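Local coordinates for protein maleate cis-trans isomerase (Pseudomonas putida, PDB 4FQ5) that probably catalyses the cis-trans isomerisation of the carbon-carbon double bond of maleate, giving fumarate, at residues 103-115 with 160-174. The protein carries 1 engineered substitution. Residues are numbered along the deposited sequence; the frame is centred on the assembly and turned at random.
Sequences CLVAIMSMGHGYH and YMKPLTELVVDYIRH. With MAE (maleic acid), chain C.
M108 and Y171 meet where the short helix 104-108 crosses helix 162-174 at 71°. From the base of Y171 outward, CB touches M108 SD at 3.6 Å, and CG lies under M108 CG at 3.5 Å, a CH-pi contact over one face; a water sits above the other. Y171 CD1 lies against M108 CB and Y171 CD2 meets M108 CE, while at the edge Y171 CE1 lies 3.3 Å from G111 O. With its CG anti to the backbone N (chi1 -162°), the ring reaches the start of the next helix, where Y171 OH takes a nearly straight bond from H115 N (3.0 Å, 170°) and shares a second with H115 ND1 (2.7 Å). A phenylalanine here would probably leave H115 N and ND1 without this oxygen, freeing the H115 ring to turn. The H112 and H174 rings form an offset stack, centroids 3.8 Å apart. At the other end V105 CB packs over the face of Y160, whose OH donates to maleate O3 (2.6 Å); C103 SG is covalently joined to maleate C3, consistent with its predicted role as nucleophile. The contact joins the segment after strand 98-101 of one parallel sheet to the helix after strand 153-158 of the other, with helices 74-81 and 138-149 packing against 103-115.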
loop_
_atom_site.group_PDB
_atom_site.type_symbol
_atom_site.label_atom_id
_atom_site.label_comp_id
_atom_site.label_asym_id
_atom_site.label_seq_id
_atom_site.Cartn_x
_atom_site.Cartn_y
_atom_site.Cartn_z
ATOM N N CYS A 103 -18.404 20.300 2.673
ATOM C CA CYS A 103 -18.533 21.493 1.836
ATOM C C CYS A 103 -18.325 22.836 2.552
ATOM O O CYS A 103 -19.153 23.321 3.294
ATOM C CB CYS A 103 -19.867 21.472 1.107
ATOM S SG CYS A 103 -20.152 22.780 -0.083
ATOM N N LEU A 104 -17.190 23.427 2.260
ATOM C CA LEU A 104 -16.742 24.703 2.824
ATOM C C LEU A 104 -17.730 25.841 2.569
ATOM O O LEU A 104 -18.098 26.558 3.490
ATOM C CB LEU A 104 -15.368 25.054 2.230
ATOM C CG LEU A 104 -14.522 26.340 2.345
ATOM C CD1 LEU A 104 -15.266 27.660 2.153
ATOM C CD2 LEU A 104 -13.652 26.378 3.587
ATOM N N VAL A 105 -18.144 26.001 1.315
ATOM C CA VAL A 105 -18.971 27.139 0.929
ATOM C C VAL A 105 -20.405 27.056 1.487
ATOM O O VAL A 105 -21.040 28.079 1.741
ATOM C CB VAL A 105 -18.934 27.389 -0.599
ATOM C CG1 VAL A 105 -19.784 26.375 -1.361
ATOM C CG2 VAL A 105 -19.352 28.816 -0.915
ATOM N N ALA A 106 -20.896 25.837 1.686
ATOM C CA ALA A 106 -22.231 25.617 2.237
ATOM C C ALA A 106 -22.307 26.157 3.661
ATOM O O ALA A 106 -23.298 26.780 4.049
ATOM C CB ALA A 106 -22.569 24.138 2.213
ATOM N N ILE A 107 -21.252 25.922 4.432
ATOM C CA ILE A 107 -21.160 26.456 5.781
ATOM C C ILE A 107 -21.026 27.984 5.761
ATOM O O ILE A 107 -21.808 28.686 6.404
ATOM C CB ILE A 107 -19.998 25.810 6.569
ATOM C CG1 ILE A 107 -20.289 24.331 6.883
ATOM C CG2 ILE A 107 -19.683 26.606 7.830
ATOM C CD1 ILE A 107 -21.606 24.059 7.590
ATOM N N MET A 108 -20.052 28.490 5.013
ATOM C CA MET A 108 -19.798 29.930 4.975
ATOM C C MET A 108 -20.981 30.727 4.394
ATOM O O MET A 108 -21.251 31.836 4.842
ATOM C CB MET A 108 -18.469 30.247 4.266
ATOM C CG MET A 108 -17.237 29.698 4.990
ATOM S SD MET A 108 -15.665 30.355 4.385
ATOM C CE MET A 108 -14.487 29.587 5.487
ATOM N N SER A 109 -21.690 30.142 3.427
ATOM C CA SER A 109 -22.900 30.732 2.830
ATOM C C SER A 109 -24.016 31.056 3.826
ATOM O O SER A 109 -24.904 31.854 3.525
ATOM C CB SER A 109 -23.497 29.775 1.797
ATOM O OG SER A 109 -22.879 29.937 0.543
ATOM N N MET A 110 -23.990 30.407 4.987
ATOM C CA MET A 110 -25.074 30.535 5.956
ATOM C C MET A 110 -24.891 31.710 6.908
ATOM O O MET A 110 -25.724 31.940 7.772
ATOM C CB MET A 110 -25.243 29.233 6.742
ATOM C CG MET A 110 -25.703 28.047 5.906
ATOM S SD MET A 110 -27.354 28.262 5.208
ATOM C CE MET A 110 -28.339 28.320 6.702
ATOM N N GLY A 111 -23.795 32.445 6.762
ATOM C CA GLY A 111 -23.544 33.606 7.619
ATOM C C GLY A 111 -22.411 33.443 8.619
ATOM O O GLY A 111 -22.023 32.324 8.961
ATOM N N HIS A 112 -21.908 34.576 9.107
ATOM C CA HIS A 112 -20.756 34.607 10.005
ATOM C C HIS A 112 -20.926 33.734 11.215
ATOM O O HIS A 112 -21.973 33.751 11.869
ATOM C CB HIS A 112 -20.446 36.036 10.438
ATOM C CG HIS A 112 -19.940 36.925 9.321
ATOM N ND1 HIS A 112 -19.369 36.435 8.201
ATOM C CD2 HIS A 112 -19.897 38.310 9.207
ATOM C CE1 HIS A 112 -19.002 37.453 7.399
ATOM N NE2 HIS A 112 -19.326 38.601 8.014
ATOM N N GLY A 113 -19.890 32.954 11.511
ATOM C CA GLY A 113 -19.859 32.094 12.687
ATOM C C GLY A 113 -20.645 30.799 12.569
ATOM O O GLY A 113 -20.772 30.053 13.545
ATOM N N TYR A 114 -21.166 30.510 11.380
ATOM C CA TYR A 114 -21.995 29.321 11.207
ATOM C C TYR A 114 -21.227 28.010 11.371
ATOM O O TYR A 114 -21.822 26.994 11.731
ATOM C CB TYR A 114 -22.755 29.341 9.876
ATOM C CG TYR A 114 -23.806 28.259 9.767
ATOM C CD1 TYR A 114 -23.625 27.159 8.922
ATOM C CD2 TYR A 114 -24.986 28.327 10.515
ATOM C CE1 TYR A 114 -24.596 26.167 8.818
ATOM C CE2 TYR A 114 -25.958 27.343 10.416
ATOM C CZ TYR A 114 -25.761 26.266 9.573
ATOM O OH TYR A 114 -26.735 25.295 9.483
ATOM N N HIS A 115 -19.917 28.020 11.123
ATOM C CA HIS A 115 -19.129 26.794 11.320
ATOM C C HIS A 115 -19.175 26.294 12.741
ATOM O O HIS A 115 -19.177 25.086 12.971
ATOM C CB HIS A 115 -17.698 26.910 10.782
ATOM C CG HIS A 115 -16.765 27.715 11.646
ATOM N ND1 HIS A 115 -16.641 29.052 11.531
ATOM C CD2 HIS A 115 -15.864 27.319 12.633
ATOM C CE1 HIS A 115 -15.723 29.494 12.414
ATOM N NE2 HIS A 115 -15.246 28.430 13.085
ATOM N N TYR A 160 -15.721 28.634 -7.393
ATOM C CA TYR A 160 -17.084 29.151 -7.307
ATOM C C TYR A 160 -17.345 30.339 -8.222
ATOM O O TYR A 160 -16.417 31.020 -8.669
ATOM C CB TYR A 160 -17.422 29.612 -5.883
ATOM C CG TYR A 160 -16.945 28.734 -4.751
ATOM C CD1 TYR A 160 -17.289 27.382 -4.679
ATOM C CD2 TYR A 160 -16.182 29.275 -3.724
ATOM C CE1 TYR A 160 -16.860 26.595 -3.620
ATOM C CE2 TYR A 160 -15.739 28.497 -2.675
ATOM C CZ TYR A 160 -16.087 27.162 -2.623
ATOM O OH TYR A 160 -15.637 26.411 -1.564
ATOM N N MET A 161 -18.631 30.582 -8.466
ATOM C CA MET A 161 -19.106 31.854 -9.000
ATOM C C MET A 161 -18.658 33.000 -8.090
ATOM O O MET A 161 -18.414 32.803 -6.896
ATOM C CB MET A 161 -20.629 31.832 -9.135
ATOM C CG MET A 161 -21.164 30.706 -10.010
ATOM S SD MET A 161 -20.309 30.521 -11.598
ATOM C CE MET A 161 -20.955 31.911 -12.534
ATOM N N LYS A 162 -18.551 34.193 -8.663
ATOM C CA LYS A 162 -17.950 35.350 -7.988
ATOM C C LYS A 162 -18.617 35.757 -6.658
ATOM O O LYS A 162 -17.906 36.016 -5.688
ATOM C CB LYS A 162 -17.863 36.534 -8.964
ATOM C CG LYS A 162 -17.169 37.782 -8.443
ATOM C CD LYS A 162 -17.114 38.835 -9.544
ATOM C CE LYS A 162 -16.544 40.154 -9.041
ATOM N NZ LYS A 162 -16.457 41.141 -10.154
ATOM N N PRO A 163 -19.971 35.814 -6.609
ATOM C CA PRO A 163 -20.665 36.178 -5.353
ATOM C C PRO A 163 -20.345 35.238 -4.187
ATOM O O PRO A 163 -20.109 35.692 -3.068
ATOM C CB PRO A 163 -22.151 36.044 -5.718
ATOM C CG PRO A 163 -22.193 36.244 -7.198
ATOM C CD PRO A 163 -20.923 35.641 -7.725
ATOM N N LEU A 164 -20.357 33.938 -4.465
ATOM C CA LEU A 164 -20.013 32.909 -3.478
ATOM C C LEU A 164 -18.575 33.048 -2.997
ATOM O O LEU A 164 -18.313 32.948 -1.797
ATOM C CB LEU A 164 -20.251 31.516 -4.076
ATOM C CG LEU A 164 -21.514 30.745 -3.682
ATOM C CD1 LEU A 164 -22.621 31.617 -3.107
ATOM C CD2 LEU A 164 -22.020 29.896 -4.841
ATOM N N THR A 165 -17.651 33.288 -3.933
ATOM C CA THR A 165 -16.241 33.520 -3.601
ATOM C C THR A 165 -16.093 34.722 -2.660
ATOM O O THR A 165 -15.305 34.691 -1.705
ATOM C CB THR A 165 -15.388 33.723 -4.875
ATOM O OG1 THR A 165 -15.497 32.565 -5.716
ATOM C CG2 THR A 165 -13.919 33.955 -4.528
ATOM N N GLU A 166 -16.872 35.768 -2.934
ATOM C CA GLU A 166 -16.888 36.974 -2.109
ATOM C C GLU A 166 -17.283 36.656 -0.677
ATOM O O GLU A 166 -16.647 37.123 0.260
ATOM C CB GLU A 166 -17.881 37.979 -2.679
ATOM C CG GLU A 166 -17.312 39.368 -2.843
ATOM C CD GLU A 166 -16.663 39.546 -4.196
ATOM O OE1 GLU A 166 -17.405 39.762 -5.181
ATOM O OE2 GLU A 166 -15.415 39.480 -4.269
ATOM N N LEU A 167 -18.344 35.863 -0.521
ATOM C CA LEU A 167 -18.804 35.419 0.796
ATOM C C LEU A 167 -17.696 34.707 1.559
ATOM O O LEU A 167 -17.499 34.958 2.746
ATOM C CB LEU A 167 -20.018 34.490 0.667
ATOM C CG LEU A 167 -21.453 35.029 0.756
ATOM C CD1 LEU A 167 -21.700 36.257 -0.116
ATOM C CD2 LEU A 167 -22.439 33.928 0.400
ATOM N N VAL A 168 -16.983 33.818 0.868
ATOM C CA VAL A 168 -15.914 33.022 1.476
ATOM C C VAL A 168 -14.789 33.923 1.965
ATOM O O VAL A 168 -14.369 33.832 3.124
ATOM C CB VAL A 168 -15.388 31.941 0.502
ATOM C CG1 VAL A 168 -14.117 31.288 1.033
ATOM C CG2 VAL A 168 -16.461 30.886 0.264
ATOM N N VAL A 169 -14.324 34.807 1.086
ATOM C CA VAL A 169 -13.275 35.769 1.429
ATOM C C VAL A 169 -13.704 36.647 2.612
ATOM O O VAL A 169 -12.930 36.845 3.549
ATOM C CB VAL A 169 -12.866 36.611 0.199
ATOM C CG1 VAL A 169 -12.047 37.827 0.608
ATOM C CG2 VAL A 169 -12.084 35.749 -0.785
ATOM N N ASP A 170 -14.946 37.131 2.584
ATOM C CA ASP A 170 -15.483 37.929 3.693
ATOM C C ASP A 170 -15.597 37.132 4.998
ATOM O O ASP A 170 -15.361 37.675 6.078
ATOM C CB ASP A 170 -16.828 38.556 3.320
ATOM C CG ASP A 170 -16.691 39.698 2.319
ATOM O OD1 ASP A 170 -15.547 40.075 1.955
ATOM O OD2 ASP A 170 -17.740 40.228 1.888
ATOM N N TYR A 171 -15.937 35.845 4.889
ATOM C CA TYR A 171 -15.995 34.954 6.055
ATOM C C TYR A 171 -14.610 34.813 6.697
ATOM O O TYR A 171 -14.463 34.902 7.927
ATOM C CB TYR A 171 -16.548 33.577 5.651
ATOM C CG TYR A 171 -17.047 32.718 6.801
ATOM C CD1 TYR A 171 -18.414 32.589 7.054
ATOM C CD2 TYR A 171 -16.154 32.022 7.620
ATOM C CE1 TYR A 171 -18.877 31.799 8.095
ATOM C CE2 TYR A 171 -16.603 31.232 8.666
ATOM C CZ TYR A 171 -17.964 31.123 8.899
ATOM O OH TYR A 171 -18.406 30.344 9.937
ATOM N N ILE A 172 -13.599 34.604 5.857
ATOM C CA ILE A 172 -12.219 34.449 6.314
ATOM C C ILE A 172 -11.713 35.743 6.965
ATOM O O ILE A 172 -11.111 35.716 8.045
ATOM C CB ILE A 172 -11.293 34.009 5.154
ATOM C CG1 ILE A 172 -11.692 32.609 4.657
ATOM C CG2 ILE A 172 -9.839 34.010 5.597
ATOM C CD1 ILE A 172 -11.205 32.280 3.262
ATOM N N ARG A 173 -11.980 36.870 6.309
ATOM C CA ARG A 173 -11.644 38.181 6.852
ATOM C C ARG A 173 -12.320 38.413 8.204
ATOM O O ARG A 173 -11.689 38.907 9.136
ATOM C CB ARG A 173 -12.002 39.290 5.853
ATOM C CG ARG A 173 -11.089 39.332 4.636
ATOM C CD ARG A 173 -11.499 40.418 3.647
ATOM N NE ARG A 173 -10.476 40.603 2.613
ATOM C CZ ARG A 173 -10.720 40.997 1.364
ATOM N NH1 ARG A 173 -11.958 41.256 0.967
ATOM N NH2 ARG A 173 -9.723 41.125 0.501
ATOM N N HIS A 174 -13.593 38.025 8.309
ATOM C CA HIS A 174 -14.346 38.149 9.560
ATOM C C HIS A 174 -13.725 37.341 10.665
ATOM O O HIS A 174 -13.778 37.726 11.842
ATOM C CB HIS A 174 -15.803 37.734 9.360
ATOM C CG HIS A 174 -16.676 37.973 10.570
ATOM N ND1 HIS A 174 -17.030 36.984 11.415
ATOM C CD2 HIS A 174 -17.244 39.142 11.071
ATOM C CE1 HIS A 174 -17.797 37.492 12.402
ATOM N NE2 HIS A 174 -17.929 38.812 12.188
HETATM C C1 MAE C . -17.965 20.932 -3.038
HETATM O O1 MAE C . -18.282 19.849 -3.557
HETATM O O2 MAE C . -16.907 21.529 -3.285
HETATM C C2 MAE C . -18.920 21.546 -2.104
HETATM C C3 MAE C . -18.624 22.513 -1.254
HETATM C C4 MAE C . -17.283 23.117 -1.087
HETATM O O3 MAE C . -17.131 24.288 -1.421
HETATM O O4 MAE C . -16.347 22.484 -0.586
HETATM O O HOH W 1 -17.265 33.878 10.519
#